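Local structure of PKS_KS domain-containing protein (6SMO) at residues 30-35 / 266-271; 194-199 / 431-436; 215-220 / 370-375. The protein probably works as a 3-oxoacyl-[acyl-carrier-protein] synthase of the ketosynthase family and holds a poly-oxo dodecanal chain in its pocket. All blocks are in the same frame, centred on the assembly; numbering follows the deposited sequence.

From the N terminus, strand 29-37 pairs with strand 263-271, so interaction 1 closes a loop of some 230 residues. Helix 193-206, inside that loop, meets the C-terminal strand 431-438 in interaction 2. Strand 212-219, which follows this helix, meets the start of helix 372-388 in interaction 3. Interaction 3 is nested within the loop of interaction 2, and interaction 1 crosses both. Interaction 1 stays within the N-terminal-half sheet, interaction 2 ties a buried helix to the C-terminal half, and interaction 3 ties the N-terminal half to a second buried helix. Leu-198 of interaction 2 packs on Leu-267 and Leu-269 of interaction 1 and on Ala-215 of interaction 3.

Interaction 1 (30-35 / 266-271)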
ATOM      1  N   VAL B  30       6.104  22.741  -4.405  1.00 35.51           N
ATOM      2  CA  VAL B  30       5.807  23.056  -5.836  1.00 35.15           C
ATOM      3  C   VAL B  30       6.331  21.927  -6.732  1.00 34.67           C
ATOM      4  O   VAL B  30       7.359  21.314  -6.382  1.00 34.34           O
ATOM      5  CB  VAL B  30       6.391  24.421  -6.252  1.00 35.44           C
ATOM      6  CG1 VAL B  30       5.600  25.572  -5.652  1.00 35.64           C
ATOM      7  CG2 VAL B  30       7.869  24.547  -5.912  1.00 35.39           C
ATOM      8  N   VAL B  31       5.639  21.684  -7.849  1.00 34.38           N
ATOM      9  CA  VAL B  31       5.998  20.670  -8.885  1.00 34.29           C
ATOM     10  C   VAL B  31       6.862  21.364  -9.945  1.00 34.11           C
ATOM     11  O   VAL B  31       6.344  22.280 -10.614  1.00 33.85           O
ATOM     12  CB  VAL B  31       4.743  20.033  -9.514  1.00 34.34           C
ATOM     13  CG1 VAL B  31       5.101  18.873 -10.431  1.00 34.46           C
ATOM     14  CG2 VAL B  31       3.738  19.589  -8.462  1.00 34.17           C
ATOM     15  N   THR B  32       8.124  20.945 -10.082  1.00 34.19           N
ATOM     16  CA  THR B  32       9.134  21.560 -10.989  1.00 34.25           C
ATOM     17  C   THR B  32       9.405  20.664 -12.205  1.00 34.09           C
ATOM     18  O   THR B  32       9.907  21.203 -13.209  1.00 34.14           O
ATOM     19  CB  THR B  32      10.439  21.860 -10.242  1.00 34.44           C
ATOM     20  OG1 THR B  32      10.820  20.682  -9.529  1.00 34.19           O
ATOM     21  CG2 THR B  32      10.309  23.026  -9.288  1.00 34.54           C
ATOM     22  N   GLY B  33       9.100  19.363 -12.121  1.00 34.02           N
ATOM     23  CA  GLY B  33       9.358  18.383 -13.195  1.00 34.15           C
ATOM     24  C   GLY B  33       8.266  17.331 -13.296  1.00 33.88           C
ATOM     25  O   GLY B  33       7.738  16.922 -12.242  1.00 33.31           O
ATOM     26  N   LEU B  34       7.950  16.906 -14.524  1.00 34.30           N
ATOM     27  CA  LEU B  34       6.949  15.849 -14.834  1.00 34.41           C
ATOM     28  C   LEU B  34       7.582  14.797 -15.749  1.00 34.56           C
ATOM     29  O   LEU B  34       8.277  15.185 -16.710  1.00 35.15           O
ATOM     30  CB  LEU B  34       5.731  16.481 -15.516  1.00 34.39           C
ATOM     31  CG  LEU B  34       4.932  17.479 -14.681  1.00 34.62           C
ATOM     32  CD1 LEU B  34       3.834  18.112 -15.520  1.00 34.64           C
ATOM     33  CD2 LEU B  34       4.339  16.817 -13.447  1.00 34.75           C
ATOM     34  N   GLY B  35       7.337  13.519 -15.451  1.00 34.59           N
ATOM     35  CA  GLY B  35       7.693  12.367 -16.300  1.00 34.92           C
ATOM     36  C   GLY B  35       6.590  11.326 -16.266  1.00 35.09           C
ATOM     37  O   GLY B  35       6.138  10.990 -15.153  1.00 35.14           O
ATOM     38  N   ILE B 266       5.696  10.234 -12.501  1.00 32.16           N
ATOM     39  CA  ILE B 266       6.752  10.755 -11.581  1.00 32.57           C
ATOM     40  C   ILE B 266       6.677  12.285 -11.574  1.00 33.24           C
ATOM     41  O   ILE B 266       6.772  12.887 -12.662  1.00 33.62           O
ATOM     42  CB  ILE B 266       8.153  10.247 -11.985  1.00 32.73           C
ATOM     43  CG1 ILE B 266       8.256   8.720 -11.923  1.00 32.67           C
ATOM     44  CG2 ILE B 266       9.235  10.916 -11.147  1.00 32.86           C
ATOM     45  CD1 ILE B 266       8.168   8.137 -10.527  1.00 32.63           C
ATOM     46  N   LEU B 267       6.506  12.874 -10.386  1.00 33.56           N
ATOM     47  CA  LEU B 267       6.518  14.342 -10.148  1.00 34.26           C
ATOM     48  C   LEU B 267       7.756  14.694  -9.316  1.00 34.67           C
ATOM     49  O   LEU B 267       7.947  14.069  -8.254  1.00 34.34           O
ATOM     50  CB  LEU B 267       5.237  14.752  -9.413  1.00 34.39           C
ATOM     51  CG  LEU B 267       3.949  14.717 -10.234  1.00 34.60           C
ATOM     52  CD1 LEU B 267       3.369  13.311 -10.296  1.00 34.66           C
ATOM     53  CD2 LEU B 267       2.922  15.683  -9.663  1.00 34.67           C
ATOM     54  N   ILE B 268       8.561  15.653  -9.783  1.00 35.29           N
ATOM     55  CA  ILE B 268       9.690  16.246  -9.005  1.00 35.64           C
ATOM     56  C   ILE B 268       9.113  17.358  -8.123  1.00 35.76           C
ATOM     57  O   ILE B 268       8.928  18.482  -8.630  1.00 35.64           O
ATOM     58  CB  ILE B 268      10.815  16.761  -9.928  1.00 36.07           C
ATOM     59  CG1 ILE B 268      11.305  15.686 -10.902  1.00 36.35           C
ATOM     60  CG2 ILE B 268      11.961  17.341  -9.110  1.00 36.28           C
ATOM     61  CD1 ILE B 268      11.833  14.428 -10.243  1.00 36.22           C
ATOM     62  N   LEU B 269       8.819  17.037  -6.859  1.00 35.88           N
ATOM     63  CA  LEU B 269       8.370  18.009  -5.827  1.00 36.02           C
ATOM     64  C   LEU B 269       9.610  18.614  -5.161  1.00 36.67           C
ATOM     65  O   LEU B 269      10.565  17.857  -4.903  1.00 35.80           O
ATOM     66  CB  LEU B 269       7.491  17.300  -4.789  1.00 35.76           C
ATOM     67  CG  LEU B 269       6.378  16.407  -5.336  1.00 35.63           C
ATOM     68  CD1 LEU B 269       5.544  15.839  -4.200  1.00 35.69           C
ATOM     69  CD2 LEU B 269       5.492  17.159  -6.316  1.00 35.67           C
ATOM     70  N   GLU B 270       9.603  19.925  -4.904  1.00 37.70           N
ATOM     71  CA  GLU B 270      10.674  20.607  -4.131  1.00 38.90           C
ATOM     72  C   GLU B 270      10.127  21.880  -3.477  1.00 39.37           C
ATOM     73  O   GLU B 270       8.999  22.293  -3.813  1.00 38.65           O
ATOM     74  CB  GLU B 270      11.894  20.890  -5.011  1.00 39.76           C
ATOM     75  CG  GLU B 270      11.603  21.683  -6.272  1.00 40.05           C
ATOM     76  CD  GLU B 270      12.840  21.943  -7.118  1.00 40.85           C
ATOM     77  OE1 GLU B 270      13.683  22.759  -6.696  1.00 41.05           O
ATOM     78  OE2 GLU B 270      12.965  21.316  -8.187  1.00 41.05           O
ATOM     79  N   SER B 271      10.910  22.452  -2.558  1.00 40.36           N
ATOM     80  CA  SER B 271      10.601  23.685  -1.787  1.00 41.77           C
ATOM     81  C   SER B 271      10.438  24.871  -2.744  1.00 42.76           C
ATOM     82  O   SER B 271      11.125  24.889  -3.786  1.00 42.64           O
ATOM     83  CB  SER B 271      11.673  23.950  -0.760  1.00 42.49           C
ATOM     84  OG  SER B 271      11.395  25.129  -0.021  1.00 43.50           O
TER
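Thr-32 OG1 and Glu-270 CG both lie between the backbone N and the carbonyl carbon of their own residues (chi1 50° and 55°), which turns the hydroxyl and the otherwise extended acid chain to meet at about a right angle. Thr-32 OG1 donates to Glu-270 OE2 over 2.6 Å, reaching the carboxylate on its anti side and 27° out of its plane. The same carboxylate makes a salt bridge to Arg-278 and accepts a hydrogen bond from His-274 ND1, so several partners fix its rotation in a buried setting. The strands that carry this pair run antiparallel. Val-30 and Glu-270 exchange two backbone bonds, as do Gly-35 and Ile-266. Between them, Thr-32 N donates to Ile-268 O at 3.0 Å, while Ile-268 N returns a bond to Gly-33 O at 2.9 Å. Ile-268 lies over the glycine, with its CG1 4.0 Å from Gly-33 CA. On one face Val-31 and Leu-269 lie alongside each other, Val-31 CG2 being 3.7 Å from Leu-269 CD2. Leu-34 CD2 rests 3.9 Å from Leu-267 CG, again side by side, and Leu-267 CD2 reaches Val-31 CG1 at 3.9 Å. This apolar face packs on helices 193-206 and 372-388, whereas Ile-266 and Ile-268 turn to helix 95-111. Thr-32, with a near-helical psi, and Gly-33 together stand opposite Ile-268: a classic beta bulge, here in the N-terminal-half sheet of the layered alpha-beta-alpha-beta-alpha thiolase fold.

Interaction 2 (194-199 / 431-436); sequences GLDALG and IHSVIV
The buried helix 193-206 of the thiolase fold lies against the C-terminal strand 431-438 here, joined by an apolar patch and a polar one. In the apolar patch Leu-195 spreads its two methyls along the strand. CD1 of Leu-195 reaches the backbone, 3.4 Å from Ser-433 O, and CD2 of Leu-195 meets Ile-435 CD1 at 3.7 Å. Ile-435 places CG1 between its backbone N and carbonyl carbon (chi1 53°), bringing that branch obliquely across the leucine; Leu-198 CD1 adds a looser contact to Ile-435 CD1 at 4.2 Å. At the next residue of the helix after Leu-195, Asp-196 OD1 accepts a bond from Ser-433 OG over 2.7 Å, on the syn side and 16° out of the carboxylate plane. Ser-433 OG is also hydrogen-bonded to Ser-291 OG. Asp-196 OD1 also bonds Tyr-289 OH, while Asp-196 OD2 takes Thr-189 OG1 and a salt bridge from Lys-153 of the neighbouring Ketoacyl_synth_N domain-containing chain. Hydroxyls and a lysine therefore surround the buried acid, which would probably stabilise its negative charge. Ser-379 of helix 372-388 touches Leu-195, Leu-198 and Ile-435. A middle-layer helix thus lies against a strand of the C-terminal-half sheet, as in the layered thiolase fold.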
ATOM      1  N   GLY B 194      -0.378   6.145  -4.935  1.00 32.89           N
ATOM      2  CA  GLY B 194       0.130   7.246  -5.778  1.00 32.53           C
ATOM      3  C   GLY B 194       0.089   8.585  -5.059  1.00 32.23           C
ATOM      4  O   GLY B 194       1.153   9.227  -4.962  1.00 31.80           O
ATOM      5  N   LEU B 195      -1.089   8.989  -4.568  1.00 32.33           N
ATOM      6  CA  LEU B 195      -1.300  10.275  -3.844  1.00 32.40           C
ATOM      7  C   LEU B 195      -0.634  10.216  -2.466  1.00 32.27           C
ATOM      8  O   LEU B 195      -0.190  11.277  -1.987  1.00 32.51           O
ATOM      9  CB  LEU B 195      -2.799  10.562  -3.694  1.00 32.73           C
ATOM     10  CG  LEU B 195      -3.570  10.900  -4.970  1.00 32.82           C
ATOM     11  CD1 LEU B 195      -4.881  11.586  -4.621  1.00 32.97           C
ATOM     12  CD2 LEU B 195      -2.760  11.778  -5.915  1.00 32.99           C
ATOM     13  N   ASP B 196      -0.591   9.035  -1.843  1.00 32.21           N
ATOM     14  CA  ASP B 196       0.017   8.824  -0.500  1.00 32.42           C
ATOM     15  C   ASP B 196       1.532   9.048  -0.588  1.00 32.03           C
ATOM     16  O   ASP B 196       2.100   9.592   0.382  1.00 32.16           O
ATOM     17  CB  ASP B 196      -0.339   7.444   0.059  1.00 32.80           C
ATOM     18  CG  ASP B 196      -1.805   7.287   0.426  1.00 33.19           C
ATOM     19  OD1 ASP B 196      -2.553   8.278   0.305  1.00 33.67           O
ATOM     20  OD2 ASP B 196      -2.190   6.175   0.836  1.00 33.96           O
ATOM     21  N   ALA B 197       2.155   8.655  -1.704  1.00 31.63           N
ATOM     22  CA  ALA B 197       3.586   8.889  -2.011  1.00 31.49           C
ATOM     23  C   ALA B 197       3.836  10.393  -2.177  1.00 31.69           C
ATOM     24  O   ALA B 197       4.852  10.886  -1.650  1.00 31.88           O
ATOM     25  CB  ALA B 197       3.988   8.121  -3.245  1.00 31.09           C
ATOM     26  N   LEU B 198       2.942  11.089  -2.888  1.00 31.85           N
ATOM     27  CA  LEU B 198       2.965  12.568  -3.056  1.00 32.04           C
ATOM     28  C   LEU B 198       2.720  13.235  -1.696  1.00 32.31           C
ATOM     29  O   LEU B 198       3.357  14.271  -1.425  1.00 32.39           O
ATOM     30  CB  LEU B 198       1.901  12.984  -4.077  1.00 32.00           C
ATOM     31  CG  LEU B 198       2.170  12.564  -5.522  1.00 32.10           C
ATOM     32  CD1 LEU B 198       0.910  12.681  -6.366  1.00 32.20           C
ATOM     33  CD2 LEU B 198       3.293  13.389  -6.131  1.00 32.37           C
ATOM     34  N   GLY B 199       1.832  12.651  -0.881  1.00 32.14           N
ATOM     35  CA  GLY B 199       1.472  13.138   0.465  1.00 32.76           C
ATOM     36  C   GLY B 199       2.656  13.131   1.418  1.00 33.33           C
ATOM     37  O   GLY B 199       2.896  14.172   2.062  1.00 33.85           O
ATOM     38  N   ILE B 431      -9.752   2.889   1.349  1.00 33.56           N
ATOM     39  CA  ILE B 431      -8.818   4.044   1.454  1.00 33.11           C
ATOM     40  C   ILE B 431      -9.217   5.185   0.513  1.00 32.68           C
ATOM     41  O   ILE B 431      -9.315   4.958  -0.687  1.00 32.43           O
ATOM     42  CB  ILE B 431      -7.366   3.600   1.211  1.00 33.03           C
ATOM     43  CG1 ILE B 431      -6.952   2.471   2.151  1.00 33.07           C
ATOM     44  CG2 ILE B 431      -6.423   4.784   1.324  1.00 33.21           C
ATOM     45  CD1 ILE B 431      -5.508   2.084   2.031  1.00 32.95           C
ATOM     46  N   HIS B 432      -9.495   6.353   1.086  1.00 32.16           N
ATOM     47  CA  HIS B 432      -9.705   7.600   0.303  1.00 32.00           C
ATOM     48  C   HIS B 432      -8.502   8.524   0.511  1.00 31.59           C
ATOM     49  O   HIS B 432      -8.044   8.639   1.664  1.00 31.82           O
ATOM     50  CB  HIS B 432     -11.015   8.290   0.705  1.00 32.27           C
ATOM     51  CG  HIS B 432     -12.238   7.505   0.370  1.00 32.87           C
ATOM     52  ND1 HIS B 432     -12.642   7.289  -0.933  1.00 33.30           N
ATOM     53  CD2 HIS B 432     -13.150   6.892   1.156  1.00 33.29           C
ATOM     54  CE1 HIS B 432     -13.747   6.573  -0.936  1.00 33.31           C
ATOM     55  NE2 HIS B 432     -14.078   6.317   0.332  1.00 33.32           N
ATOM     56  N   SER B 433      -8.016   9.153  -0.563  1.00 30.90           N
ATOM     57  CA  SER B 433      -6.862  10.089  -0.554  1.00 30.78           C
ATOM     58  C   SER B 433      -7.150  11.275  -1.479  1.00 30.37           C
ATOM     59  O   SER B 433      -7.594  11.042  -2.621  1.00 29.84           O
ATOM     60  CB  SER B 433      -5.589   9.381  -0.938  1.00 30.94           C
ATOM     61  OG  SER B 433      -5.190   8.475   0.081  1.00 31.17           O
ATOM     62  N   VAL B 434      -6.911  12.494  -0.986  1.00 30.41           N
ATOM     63  CA  VAL B 434      -7.145  13.778  -1.710  1.00 30.43           C
ATOM     64  C   VAL B 434      -5.895  14.654  -1.564  1.00 30.26           C
ATOM     65  O   VAL B 434      -5.359  14.731  -0.440  1.00 30.08           O
ATOM     66  CB  VAL B 434      -8.401  14.499  -1.178  1.00 30.70           C
ATOM     67  CG1 VAL B 434      -8.648  15.822  -1.889  1.00 30.73           C
ATOM     68  CG2 VAL B 434      -9.636  13.615  -1.262  1.00 30.98           C
ATOM     69  N   ILE B 435      -5.448  15.271  -2.662  1.00 30.34           N
ATOM     70  CA  ILE B 435      -4.417  16.354  -2.666  1.00 30.63           C
ATOM     71  C   ILE B 435      -5.043  17.605  -3.289  1.00 30.94           C
ATOM     72  O   ILE B 435      -5.832  17.464  -4.243  1.00 30.38           O
ATOM     73  CB  ILE B 435      -3.125  15.930  -3.397  1.00 30.79           C
ATOM     74  CG1 ILE B 435      -3.393  15.408  -4.811  1.00 30.87           C
ATOM     75  CG2 ILE B 435      -2.344  14.922  -2.570  1.00 30.82           C
ATOM     76  CD1 ILE B 435      -2.189  15.451  -5.720  1.00 31.26           C
ATOM     77  N   VAL B 436      -4.714  18.780  -2.746  1.00 31.71           N
ATOM     78  CA  VAL B 436      -5.175  20.107  -3.249  1.00 32.40           C
ATOM     79  C   VAL B 436      -4.008  20.755  -4.000  1.00 33.35           C
ATOM     80  O   VAL B 436      -2.996  21.073  -3.349  1.00 33.67           O
ATOM     81  CB  VAL B 436      -5.678  21.005  -2.102  1.00 32.32           C
ATOM     82  CG1 VAL B 436      -6.141  22.364  -2.607  1.00 32.46           C
ATOM     83  CG2 VAL B 436      -6.781  20.330  -1.302  1.00 32.32           C
TER

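Interaction 3 (215-220 / 370-375); sequences AGASEA and ALAAAN. With LKZ (3,5,7,9,11-pentakis(oxidanylidene)dodecanal), chain H.
Behind the wall of the polyketide pocket in this thiolase-fold ketosynthase, the end of strand 212-219 meets the turn that leads into helix 372-388. Small side chains let the two come close: Ala-217 CB lies 4.2 Å from Ala-372 CB and 3.6 Å from Ala-372 O, and Ala-373 sets its methyl beside the CB of Glu-219. The glutamate carries the largest share of the contact. Its CG points away from its own backbone N (chi1 -156°), then the chain bends at chi2 (66°) and passes across Leu-371 at about a right angle. Leu-371 CD1 comes within 4.0 Å of Glu-219 CD, and Glu-219 OE2 lies 3.3 Å from Ala-372 CB. No hydrogen bond links the two segments. Instead the carboxylate takes two backbone N-H groups of the loop beside it, OE2 from Ala-130 and OE1 from Ile-131, which holds the acid group in place. Both of those residues line the pocket, so Glu-219 probably helps to position them from behind the pocket wall. Leu-371 belongs to the pocket itself: one methyl, CD1, faces the glutamate, while the other, CD2, stands 3.2 Å from O19 of the bound chain.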
ATOM      1  N   ALA B 215       8.711  11.912  -6.346  1.00 31.87           N
ATOM      2  CA  ALA B 215       7.471  11.249  -5.879  1.00 31.91           C
ATOM      3  C   ALA B 215       6.651  10.761  -7.079  1.00 31.83           C
ATOM      4  O   ALA B 215       6.837  11.303  -8.185  1.00 32.24           O
ATOM      5  CB  ALA B 215       6.679  12.204  -5.021  1.00 32.25           C
ATOM      6  N   GLY B 216       5.780   9.772  -6.854  1.00 31.52           N
ATOM      7  CA  GLY B 216       4.866   9.216  -7.873  1.00 31.55           C
ATOM      8  C   GLY B 216       4.547   7.753  -7.617  1.00 31.38           C
ATOM      9  O   GLY B 216       4.566   7.338  -6.440  1.00 31.21           O
ATOM     10  N   ALA B 217       4.256   6.997  -8.682  1.00 31.47           N
ATOM     11  CA  ALA B 217       3.930   5.553  -8.630  1.00 31.61           C
ATOM     12  C   ALA B 217       4.145   4.902 -10.004  1.00 31.87           C
ATOM     13  O   ALA B 217       3.939   5.585 -11.026  1.00 31.29           O
ATOM     14  CB  ALA B 217       2.511   5.367  -8.152  1.00 31.48           C
ATOM     15  N   SER B 218       4.472   3.613  -9.992  1.00 32.34           N
ATOM     16  CA  SER B 218       4.664   2.760 -11.189  1.00 33.01           C
ATOM     17  C   SER B 218       3.834   1.488 -11.024  1.00 34.14           C
ATOM     18  O   SER B 218       3.818   0.974  -9.933  1.00 33.89           O
ATOM     19  CB  SER B 218       6.101   2.431 -11.376  1.00 32.87           C
ATOM     20  OG  SER B 218       6.306   1.724 -12.573  1.00 32.73           O
ATOM     21  N   GLU B 219       3.158   1.029 -12.082  1.00 35.57           N
ATOM     22  CA  GLU B 219       2.336  -0.205 -12.033  1.00 36.58           C
ATOM     23  C   GLU B 219       2.454  -1.003 -13.333  1.00 37.18           C
ATOM     24  O   GLU B 219       2.433  -0.384 -14.371  1.00 37.16           O
ATOM     25  CB  GLU B 219       0.884   0.207 -11.880  1.00 37.18           C
ATOM     26  CG  GLU B 219       0.016  -0.850 -11.268  1.00 38.18           C
ATOM     27  CD  GLU B 219       0.366  -1.155  -9.837  1.00 38.94           C
ATOM     28  OE1 GLU B 219       0.709  -2.295  -9.542  1.00 40.11           O
ATOM     29  OE2 GLU B 219       0.305  -0.242  -9.049  1.00 39.47           O
ATOM     30  N   ALA B 220       2.557  -2.336 -13.253  1.00 37.57           N
ATOM     31  CA  ALA B 220       2.597  -3.230 -14.437  1.00 37.88           C
ATOM     32  C   ALA B 220       1.695  -4.439 -14.187  1.00 38.17           C
ATOM     33  O   ALA B 220       2.208  -5.546 -14.071  1.00 38.39           O
ATOM     34  CB  ALA B 220       4.006  -3.646 -14.731  1.00 37.83           C
ATOM     35  N   ALA B 370      -4.649   2.046 -13.980  1.00 31.88           N
ATOM     36  CA  ALA B 370      -3.275   1.567 -13.709  1.00 31.80           C
ATOM     37  C   ALA B 370      -3.065   1.427 -12.200  1.00 31.54           C
ATOM     38  O   ALA B 370      -1.920   1.450 -11.777  1.00 31.41           O
ATOM     39  CB  ALA B 370      -2.268   2.494 -14.334  1.00 31.86           C
ATOM     40  N   LEU B 371      -4.158   1.346 -11.444  1.00 31.24           N
ATOM     41  CA  LEU B 371      -4.151   1.168  -9.969  1.00 31.10           C
ATOM     42  C   LEU B 371      -3.421   2.340  -9.317  1.00 31.06           C
ATOM     43  O   LEU B 371      -3.905   3.460  -9.444  1.00 31.53           O
ATOM     44  CB  LEU B 371      -3.563  -0.189  -9.569  1.00 31.21           C
ATOM     45  CG  LEU B 371      -3.914  -1.373 -10.470  1.00 31.38           C
ATOM     46  CD1 LEU B 371      -3.385  -2.666  -9.886  1.00 31.42           C
ATOM     47  CD2 LEU B 371      -5.409  -1.476 -10.703  1.00 31.34           C
ATOM     48  N   ALA B 372      -2.332   2.062  -8.601  1.00 30.82           N
ATOM     49  CA  ALA B 372      -1.525   3.102  -7.925  1.00 30.68           C
ATOM     50  C   ALA B 372      -0.968   4.078  -8.962  1.00 30.64           C
ATOM     51  O   ALA B 372      -1.021   5.286  -8.720  1.00 31.18           O
ATOM     52  CB  ALA B 372      -0.403   2.442  -7.175  1.00 30.47           C
ATOM     53  N   ALA B 373      -0.530   3.565 -10.114  1.00 30.56           N
ATOM     54  CA  ALA B 373       0.056   4.395 -11.188  1.00 30.68           C
ATOM     55  C   ALA B 373      -0.943   5.433 -11.723  1.00 30.71           C
ATOM     56  O   ALA B 373      -0.490   6.500 -12.123  1.00 30.92           O
ATOM     57  CB  ALA B 373       0.625   3.522 -12.273  1.00 30.76           C
ATOM     58  N   ALA B 374      -2.240   5.116 -11.744  1.00 30.66           N
ATOM     59  CA  ALA B 374      -3.301   6.016 -12.249  1.00 30.58           C
ATOM     60  C   ALA B 374      -3.312   7.329 -11.465  1.00 30.36           C
ATOM     61  O   ALA B 374      -3.522   8.355 -12.090  1.00 30.57           O
ATOM     62  CB  ALA B 374      -4.637   5.332 -12.143  1.00 30.69           C
ATOM     63  N   ASN B 375      -3.098   7.290 -10.152  1.00 30.07           N
ATOM     64  CA  ASN B 375      -3.078   8.532  -9.338  1.00 29.81           C
ATOM     65  C   ASN B 375      -1.970   9.468  -9.819  1.00 29.60           C
ATOM     66  O   ASN B 375      -2.246  10.646  -9.979  1.00 29.23           O
ATOM     67  CB  ASN B 375      -2.812   8.240  -7.865  1.00 30.15           C
ATOM     68  CG  ASN B 375      -3.816   7.288  -7.270  1.00 30.53           C
ATOM     69  OD1 ASN B 375      -4.967   7.268  -7.682  1.00 30.98           O
ATOM     70  ND2 ASN B 375      -3.390   6.509  -6.296  1.00 30.72           N
TER
HETATM   71  C4  LKZ H 501      -4.433  -8.523  -7.318  1.00 56.67           C
HETATM   72  C5  LKZ H 501      -4.028  -7.803  -6.056  1.00 55.90           C
HETATM   73  C6  LKZ H 501      -3.450  -6.393  -6.207  1.00 54.13           C
HETATM   74  C7  LKZ H 501      -4.447  -5.397  -5.657  1.00 53.98           C
HETATM   75  C8  LKZ H 501      -4.085  -3.908  -5.602  1.00 53.57           C
HETATM   76  C10 LKZ H 501      -8.060  -0.603  -6.381  1.00 50.39           C
HETATM   77  C22 LKZ H 501      -3.312  -9.474  -7.690  1.00 57.45           C
HETATM   78  C11 LKZ H 501      -7.233  -0.060  -7.520  1.00 49.00           C
HETATM   79  O19 LKZ H 501      -7.565  -0.186  -8.685  1.00 50.76           O
HETATM   80  C3  LKZ H 501      -7.045  -1.324  -5.515  1.00 51.25           C
HETATM   81  O23 LKZ H 501      -6.950  -1.063  -4.328  1.00 51.50           O
HETATM   82  C2  LKZ H 501      -6.070  -2.278  -6.219  1.00 52.69           C
HETATM   83  C9  LKZ H 501      -5.354  -3.156  -5.192  1.00 53.28           C
HETATM   84  O20 LKZ H 501      -5.822  -3.334  -4.084  1.00 54.56           O
HETATM   85  O21 LKZ H 501      -5.545  -5.777  -5.314  1.00 53.48           O
HETATM   86  O22 LKZ H 501      -4.141  -8.356  -4.974  1.00 56.92           O
HETATM   87  O24 LKZ H 501      -3.324 -10.654  -7.373  1.00 58.84           O
HETATM   88  C23 LKZ H 501      -2.172  -8.870  -8.487  1.00 57.56           C